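PDB 4Q7Q: lipolytic protein G-D-S-L family, which is of unknown function but is probably an SGNH-type hydrolase that cleaves ester bonds of lipids or other acyl substrates. Local coordinates for residues Gly26-Lys31 with Tyr225-Val230; Gly32-Leu37 with Leu44-Gln49; Asn81-Gly86 with Glu158-Ala163. All blocks are in the same frame, centred on the assembly; numbering follows the deposited sequence.

Contact 1: Gly26-Lys31 with Tyr225-Val230; sequences GNRVSK and YPPAAV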
# COMPACT_ATOMS: atom_id res chain seq x y z
N GLY A 26 3.74 16.37 1.52
CA GLY A 26 4.66 17.49 1.65
C GLY A 26 5.14 17.93 0.27
O GLY A 26 6.22 18.52 0.13
N ASN A 27 4.33 17.63 -0.74
CA ASN A 27 4.68 17.87 -2.14
C ASN A 27 5.96 17.18 -2.59
O ASN A 27 6.62 17.62 -3.53
CB ASN A 27 4.71 19.37 -2.45
CG ASN A 27 3.39 20.04 -2.14
OD1 ASN A 27 2.37 19.73 -2.76
ND2 ASN A 27 3.40 20.95 -1.18
N ARG A 28 6.31 16.09 -1.91
CA ARG A 28 7.44 15.26 -2.31
C ARG A 28 7.10 14.43 -3.54
O ARG A 28 7.99 13.96 -4.25
CB ARG A 28 7.86 14.31 -1.18
CG ARG A 28 8.34 15.00 0.09
CD ARG A 28 9.80 14.71 0.39
NE ARG A 28 10.26 15.48 1.53
CZ ARG A 28 10.80 14.97 2.63
NH1 ARG A 28 10.98 13.66 2.74
NH2 ARG A 28 11.19 15.78 3.61
N VAL A 29 5.81 14.26 -3.79
CA VAL A 29 5.32 13.47 -4.92
C VAL A 29 4.56 14.36 -5.90
O VAL A 29 3.79 15.22 -5.48
CB VAL A 29 4.38 12.35 -4.42
CG1 VAL A 29 3.78 11.57 -5.60
CG2 VAL A 29 5.13 11.42 -3.47
N SER A 30 4.77 14.15 -7.19
CA SER A 30 4.07 14.95 -8.20
C SER A 30 3.00 14.16 -8.96
O SER A 30 2.05 14.74 -9.48
CB SER A 30 5.06 15.60 -9.18
OG SER A 30 5.72 14.62 -9.96
N LYS A 31 3.14 12.84 -9.01
CA LYS A 31 2.14 11.99 -9.66
C LYS A 31 2.03 10.66 -8.93
O LYS A 31 3.02 9.94 -8.78
CB LYS A 31 2.49 11.74 -11.14
CG LYS A 31 2.35 12.95 -12.07
CD LYS A 31 2.67 12.57 -13.52
CE LYS A 31 2.60 13.78 -14.43
NZ LYS A 31 2.85 13.44 -15.86
N TYR A 225 13.85 12.20 7.44
CA TYR A 225 13.86 11.96 5.99
C TYR A 225 13.78 13.26 5.18
O TYR A 225 12.74 13.57 4.60
CB TYR A 225 12.71 11.03 5.60
CG TYR A 225 12.82 9.62 6.13
CD1 TYR A 225 14.03 8.92 6.06
CD2 TYR A 225 11.72 8.97 6.68
CE1 TYR A 225 14.13 7.62 6.52
CE2 TYR A 225 11.81 7.67 7.15
CZ TYR A 225 13.01 7.00 7.07
OH TYR A 225 13.11 5.70 7.53
N PRO A 226 14.89 14.02 5.13
CA PRO A 226 14.91 15.22 4.28
C PRO A 226 14.78 14.82 2.81
O PRO A 226 14.84 13.63 2.51
CB PRO A 226 16.30 15.82 4.58
CG PRO A 226 17.12 14.68 5.03
CD PRO A 226 16.18 13.79 5.79
N PRO A 227 14.56 15.80 1.91
CA PRO A 227 14.39 15.49 0.48
C PRO A 227 15.44 14.55 -0.11
O PRO A 227 15.08 13.68 -0.91
CB PRO A 227 14.48 16.87 -0.18
CG PRO A 227 13.92 17.79 0.85
CD PRO A 227 14.36 17.23 2.18
N ALA A 228 16.70 14.70 0.29
CA ALA A 228 17.78 13.88 -0.23
C ALA A 228 17.62 12.40 0.11
O ALA A 228 18.30 11.55 -0.48
CB ALA A 228 19.12 14.40 0.27
N ALA A 229 16.74 12.08 1.05
CA ALA A 229 16.56 10.70 1.50
C ALA A 229 15.57 9.92 0.63
O ALA A 229 15.48 8.71 0.74
CB ALA A 229 16.13 10.66 2.96
N VAL A 230 14.85 10.62 -0.24
CA VAL A 230 13.81 9.99 -1.04
C VAL A 230 14.40 8.94 -1.99
O VAL A 230 15.38 9.19 -2.67
CB VAL A 230 13.01 11.03 -1.85
CG1 VAL A 230 12.00 10.35 -2.77
CG2 VAL A 230 12.30 12.00 -0.91
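R28 reaches across to the Y225-P227 turn and closes its guanidinium on the backbone carbonyl of Y225. R28 NH1 makes the main bond, 2.6 Å to Y225 O, and NH2 adds a weak one to the same oxygen, so a single acceptor is gripped by both terminal nitrogens. The fork is not flat on its target: Y225 O lies 18° out of the guanidinium plane, and the bond from NH1 is bent to 139° at the hydrogen. The carbonyl carbon of P226 and the N and CD of P227 lie over one face of the guanidinium, with P227 CD 3.8 Å from R28 NH2, and the proline runs across the arginine chain at about a right angle. Nearer the backbone the chain is bent about CB-CG (chi2 -116°), which brings R28 CD to 3.9 Å from V230 CG2, an apolar touch below the polar head. Soon after the acceptor comes a short 3-10 segment, 227-229, where V230 N bonds P227 O and A229 N bonds P226 O. The Y225 ring leads away from R28 to the presumed S14-D235-H238 triad, its OH bonded to D134 O. At the surface the contact bridges two loops: that of R28 is tied to the start of helix 241-257, where D241 OD1 takes the N-H groups of S30 and K31, while Y225 and P226 pack on strand 193-196 through K193 and H194.

Contact 2: Gly32-Leu37 with Leu44-Gln49; sequences GYLTRL and LKYINQ
L34 of helix 33-40 lays its CB over a face of the Y46 ring, 3.8 Å from the centroid and 15° off the ring normal, a CH-pi contact. The two side chains cross at about a right angle. The leucine CG stands beside the backbone N, anti to the carbonyl carbon, which lets L34 CD1 lean over the CD1 side of the ring, 3.6 Å from Y46 CD1. L34 CD1 also lies 3.8 Å from N48 ND2, while the other methyl, CD2, lies over one face of the neighbouring Y33 ring, toward its rim. Y46 takes the crowded position, CG between backbone N and carbonyl carbon (chi1 77°); its ring then runs alongside T35, both side chains pointing the same way. Their hydroxyls do not bond directly, T35 OG1 lying 3.9 Å from Y46 OH. A water joins them instead, its oxygen 2.7 Å from T35 OG1 and donating to Y46 OH. This is helix-on-strand packing in the beta-alpha-beta unit of the SGNH fold: strand 6-12 leads by way of helix 33-40 to strand 44-50, an outermost strand of the parallel sheet, and the short helix and strand segments run nearly antiparallel, at 170°. D20 stands at the polar end, OD2 bonded to Y46 OH and OD1 to N48 ND2, while N48 OD1 takes G50 N. At the other end L37 CD1 packs against L44, 3.9 Å from L44 CB. W8 of strand 6-12 touches L34, L37 and Y46, and A252 and F255 of helix 241-257 touch L37 as well.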
# COMPACT_ATOMS: atom_id res chain seq x y z
N GLY A 32 0.82 10.34 -8.48
CA GLY A 32 0.56 9.08 -7.80
C GLY A 32 0.34 7.94 -8.78
O GLY A 32 0.40 8.14 -9.99
N TYR A 33 0.08 6.74 -8.28
CA TYR A 33 0.02 5.59 -9.18
C TYR A 33 -1.26 5.51 -10.02
O TYR A 33 -1.25 4.90 -11.09
CB TYR A 33 0.33 4.26 -8.46
CG TYR A 33 -0.84 3.62 -7.74
CD1 TYR A 33 -1.69 2.74 -8.40
CD2 TYR A 33 -1.07 3.87 -6.39
CE1 TYR A 33 -2.75 2.16 -7.75
CE2 TYR A 33 -2.14 3.29 -5.73
CZ TYR A 33 -2.97 2.43 -6.41
OH TYR A 33 -4.04 1.87 -5.75
N LEU A 34 -2.35 6.12 -9.56
CA LEU A 34 -3.58 6.16 -10.36
C LEU A 34 -3.39 7.05 -11.58
O LEU A 34 -3.75 6.69 -12.71
CB LEU A 34 -4.77 6.69 -9.55
CG LEU A 34 -5.03 6.10 -8.16
CD1 LEU A 34 -6.32 6.67 -7.57
CD2 LEU A 34 -5.08 4.59 -8.20
N THR A 35 -2.81 8.23 -11.33
CA THR A 35 -2.51 9.19 -12.39
C THR A 35 -1.56 8.57 -13.41
O THR A 35 -1.79 8.65 -14.61
CB THR A 35 -1.89 10.46 -11.78
OG1 THR A 35 -2.85 11.07 -10.91
CG2 THR A 35 -1.47 11.46 -12.87
N ARG A 36 -0.51 7.91 -12.92
CA ARG A 36 0.46 7.29 -13.82
C ARG A 36 -0.13 6.12 -14.60
O ARG A 36 0.19 5.94 -15.78
CB ARG A 36 1.70 6.86 -13.04
CG ARG A 36 2.46 8.03 -12.45
CD ARG A 36 3.66 7.56 -11.62
NE ARG A 36 4.39 8.70 -11.05
CZ ARG A 36 5.25 9.44 -11.73
NH1 ARG A 36 5.85 10.47 -11.14
NH2 ARG A 36 5.52 9.16 -13.00
N LEU A 37 -0.99 5.32 -13.96
CA LEU A 37 -1.66 4.24 -14.67
C LEU A 37 -2.46 4.81 -15.84
O LEU A 37 -2.38 4.31 -16.97
CB LEU A 37 -2.59 3.44 -13.74
CG LEU A 37 -3.34 2.20 -14.27
CD1 LEU A 37 -4.54 2.53 -15.20
CD2 LEU A 37 -2.37 1.25 -14.97
N LEU A 44 -8.62 4.26 -19.11
CA LEU A 44 -8.98 3.85 -17.76
C LEU A 44 -9.24 5.09 -16.91
O LEU A 44 -8.34 5.90 -16.69
CB LEU A 44 -7.86 2.99 -17.14
CG LEU A 44 -7.92 1.47 -17.35
CD1 LEU A 44 -9.03 0.84 -16.51
CD2 LEU A 44 -8.09 1.11 -18.82
N LYS A 45 -10.47 5.23 -16.45
CA LYS A 45 -10.89 6.41 -15.71
C LYS A 45 -11.02 6.09 -14.24
O LYS A 45 -11.97 5.42 -13.82
CB LYS A 45 -12.24 6.90 -16.25
CG LYS A 45 -12.24 7.13 -17.75
CD LYS A 45 -11.30 8.27 -18.14
CE LYS A 45 -11.36 8.52 -19.64
NZ LYS A 45 -10.60 9.75 -20.00
N TYR A 46 -10.06 6.56 -13.44
CA TYR A 46 -10.00 6.15 -12.05
C TYR A 46 -10.99 6.85 -11.14
O TYR A 46 -11.35 8.02 -11.33
CB TYR A 46 -8.58 6.25 -11.47
CG TYR A 46 -8.08 7.64 -11.11
CD1 TYR A 46 -8.49 8.29 -9.95
CD2 TYR A 46 -7.13 8.28 -11.91
CE1 TYR A 46 -8.03 9.55 -9.62
CE2 TYR A 46 -6.64 9.54 -11.57
CZ TYR A 46 -7.10 10.17 -10.43
OH TYR A 46 -6.61 11.42 -10.11
N ILE A 47 -11.42 6.10 -10.13
CA ILE A 47 -12.15 6.65 -9.01
C ILE A 47 -11.33 6.28 -7.78
O ILE A 47 -11.03 5.11 -7.55
CB ILE A 47 -13.55 6.05 -8.92
CG1 ILE A 47 -14.38 6.57 -10.09
CG2 ILE A 47 -14.21 6.40 -7.60
CD1 ILE A 47 -15.74 5.94 -10.19
N ASN A 48 -10.96 7.30 -7.01
CA ASN A 48 -10.11 7.10 -5.85
C ASN A 48 -10.91 6.68 -4.62
O ASN A 48 -11.56 7.50 -3.97
CB ASN A 48 -9.32 8.38 -5.57
CG ASN A 48 -8.25 8.20 -4.52
OD1 ASN A 48 -8.39 7.39 -3.60
ND2 ASN A 48 -7.17 8.96 -4.64
N GLN A 49 -10.87 5.39 -4.33
CA GLN A 49 -11.48 4.85 -3.12
C GLN A 49 -10.38 4.40 -2.15
O GLN A 49 -10.47 3.36 -1.49
CB GLN A 49 -12.49 3.74 -3.43
CG GLN A 49 -13.84 4.28 -3.88
CD GLN A 49 -14.71 4.69 -2.71
OE1 GLN A 49 -14.30 4.60 -1.55
NE2 GLN A 49 -15.93 5.12 -3.01
O HOH W 1 -4.78 12.77 -11.82

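Contact 3: Asn81-Gly86 with Glu158-Ala163; sequences NDWWQG and EEFANA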
# COMPACT_ATOMS: atom_id res chain seq x y z
N ASN A 81 -1.64 -1.58 6.58
CA ASN A 81 -2.10 -1.08 7.87
C ASN A 81 -2.60 -2.19 8.78
O ASN A 81 -2.45 -2.10 9.99
CB ASN A 81 -3.14 0.03 7.70
CG ASN A 81 -2.57 1.25 7.02
OD1 ASN A 81 -1.41 1.60 7.24
ND2 ASN A 81 -3.36 1.89 6.18
N ASP A 82 -3.19 -3.23 8.19
CA ASP A 82 -3.57 -4.42 8.95
C ASP A 82 -2.35 -5.02 9.62
O ASP A 82 -2.41 -5.40 10.79
CB ASP A 82 -4.18 -5.47 8.02
CG ASP A 82 -5.41 -4.97 7.31
OD1 ASP A 82 -5.27 -4.11 6.42
OD2 ASP A 82 -6.52 -5.47 7.61
N TRP A 83 -1.26 -5.13 8.88
CA TRP A 83 -0.01 -5.63 9.44
C TRP A 83 0.46 -4.78 10.61
O TRP A 83 0.77 -5.31 11.69
CB TRP A 83 1.09 -5.73 8.37
CG TRP A 83 2.44 -6.00 8.98
CD1 TRP A 83 2.91 -7.20 9.43
CD2 TRP A 83 3.49 -5.04 9.20
NE1 TRP A 83 4.19 -7.05 9.92
CE2 TRP A 83 4.57 -5.74 9.79
CE3 TRP A 83 3.62 -3.67 8.95
CZ2 TRP A 83 5.76 -5.11 10.15
CZ3 TRP A 83 4.80 -3.05 9.30
CH2 TRP A 83 5.86 -3.77 9.90
N TRP A 84 0.53 -3.47 10.42
CA TRP A 84 1.03 -2.61 11.47
C TRP A 84 0.14 -2.67 12.72
O TRP A 84 0.63 -2.58 13.84
CB TRP A 84 1.21 -1.16 11.00
CG TRP A 84 1.73 -0.31 12.11
CD1 TRP A 84 1.08 0.71 12.75
CD2 TRP A 84 2.98 -0.47 12.78
NE1 TRP A 84 1.88 1.22 13.75
CE2 TRP A 84 3.05 0.50 13.79
CE3 TRP A 84 4.07 -1.34 12.60
CZ2 TRP A 84 4.15 0.63 14.63
CZ3 TRP A 84 5.17 -1.21 13.44
CH2 TRP A 84 5.20 -0.23 14.44
N GLN A 85 -1.16 -2.86 12.52
CA GLN A 85 -2.08 -2.89 13.65
C GLN A 85 -2.15 -4.26 14.30
O GLN A 85 -2.78 -4.42 15.34
CB GLN A 85 -3.46 -2.37 13.24
CG GLN A 85 -3.41 -0.88 12.92
CD GLN A 85 -4.75 -0.28 12.57
OE1 GLN A 85 -5.81 -0.79 12.97
NE2 GLN A 85 -4.73 0.81 11.81
N GLY A 86 -1.49 -5.25 13.70
CA GLY A 86 -1.44 -6.58 14.28
C GLY A 86 -2.71 -7.41 14.07
O GLY A 86 -2.96 -8.36 14.82
N GLU A 158 5.12 -10.12 4.87
CA GLU A 158 5.07 -11.10 3.81
C GLU A 158 3.86 -12.04 3.93
O GLU A 158 3.30 -12.46 2.92
CB GLU A 158 6.36 -11.91 3.74
CG GLU A 158 6.37 -12.84 2.54
CD GLU A 158 7.64 -13.66 2.42
OE1 GLU A 158 8.38 -13.78 3.41
OE2 GLU A 158 7.89 -14.18 1.31
N GLU A 159 3.45 -12.35 5.16
CA GLU A 159 2.27 -13.19 5.36
C GLU A 159 1.02 -12.55 4.76
O GLU A 159 0.14 -13.25 4.26
CB GLU A 159 2.02 -13.45 6.83
CG GLU A 159 3.03 -14.35 7.47
CD GLU A 159 2.74 -14.53 8.93
OE1 GLU A 159 1.68 -15.11 9.26
OE2 GLU A 159 3.55 -14.06 9.75
N PHE A 160 0.96 -11.23 4.84
CA PHE A 160 -0.16 -10.48 4.28
C PHE A 160 -0.13 -10.53 2.75
O PHE A 160 -1.15 -10.74 2.11
CB PHE A 160 -0.16 -9.03 4.81
CG PHE A 160 -0.50 -8.93 6.26
CD1 PHE A 160 0.40 -9.34 7.23
CD2 PHE A 160 -1.74 -8.46 6.67
CE1 PHE A 160 0.08 -9.27 8.58
CE2 PHE A 160 -2.07 -8.39 8.01
CZ PHE A 160 -1.16 -8.79 8.97
N ALA A 161 1.06 -10.36 2.18
CA ALA A 161 1.21 -10.51 0.74
C ALA A 161 0.81 -11.92 0.30
O ALA A 161 0.13 -12.10 -0.71
CB ALA A 161 2.63 -10.21 0.32
N ASN A 162 1.21 -12.91 1.09
CA ASN A 162 0.92 -14.30 0.73
C ASN A 162 -0.58 -14.60 0.80
O ASN A 162 -1.10 -15.35 -0.03
CB ASN A 162 1.73 -15.27 1.59
CG ASN A 162 3.22 -15.25 1.25
OD1 ASN A 162 3.62 -14.76 0.19
ND2 ASN A 162 4.05 -15.80 2.13
N ALA A 163 -1.26 -14.01 1.77
CA ALA A 163 -2.72 -14.15 1.85
C ALA A 163 -3.39 -13.60 0.58
O ALA A 163 -4.28 -14.24 0.01
CB ALA A 163 -3.26 -13.47 3.08
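W83 and F160 mark where the two helical segments come closest, their CA atoms 7.1 Å apart. The W83 helix ends in a Schellman motif at G86, whose positive phi (78°) turns the chain out of the last turn; segment 158-163 is regular helix throughout. F160 bridges the space: its ring, with CG beside the backbone N, is laid against the W83 backbone, F160 CZ 3.4 Å from W83 CA. W83 CB sits over the centre of one face of the F160 ring, 3.8 Å from its centroid in a CH-pi contact. The indole, its CG anti to the backbone N (chi1 169°), stands almost upright on the phenyl plane, an offset edge-to-face pair with planes at 85°; W83 CD1 approaches F160 CE1 to 3.6 Å. Next to it D82 CB meets the phenyl obliquely, 3.6 Å from F160 CE2. Helix 80-85 follows strand 73-77 and carries the N-D of the G-x-N-D block of SGNH hydrolases; in relatives this asparagine contributes to the oxyanion hole, and the N81 side chain sets off away from segment 158-163. An alanine at F160 is likely to open a gap beneath W83 CA and CB, leaving the indole edge without its aromatic face and D82 CB without the phenyl. Bonds outside hold both flanking groups: W83 NE1 reaches Q155 O, while D82 OD2 forms a salt bridge with R87 NH1 and a hydrogen bond with S56 OG. V104 of helix 104-118 touches both D82 and F160.

Overall arrangement
From the N terminus, the chain leaves strand 6-12 and helix 14-17 and enters contact 1 at 26-31, whose other half, 225-230, comes nearly 200 residues later, so this contact closes the longest loop of the three. Contacts 2 and 3 are both nested inside it and follow in series. Contact 2 closes at once, joining helix 33-40 to edge strand 44-50; contact 3 then ties helix 80-85 to helix 157-171. K31 O of contact 1 and R36 NE of contact 2 make a probable hydrogen bond, 2.9 Å long. Contact 3 touches neither: it lies on the opposite side of the chain's centre, its centre about 26 Å from that of contact 1 and about 24 Å from that of contact 2.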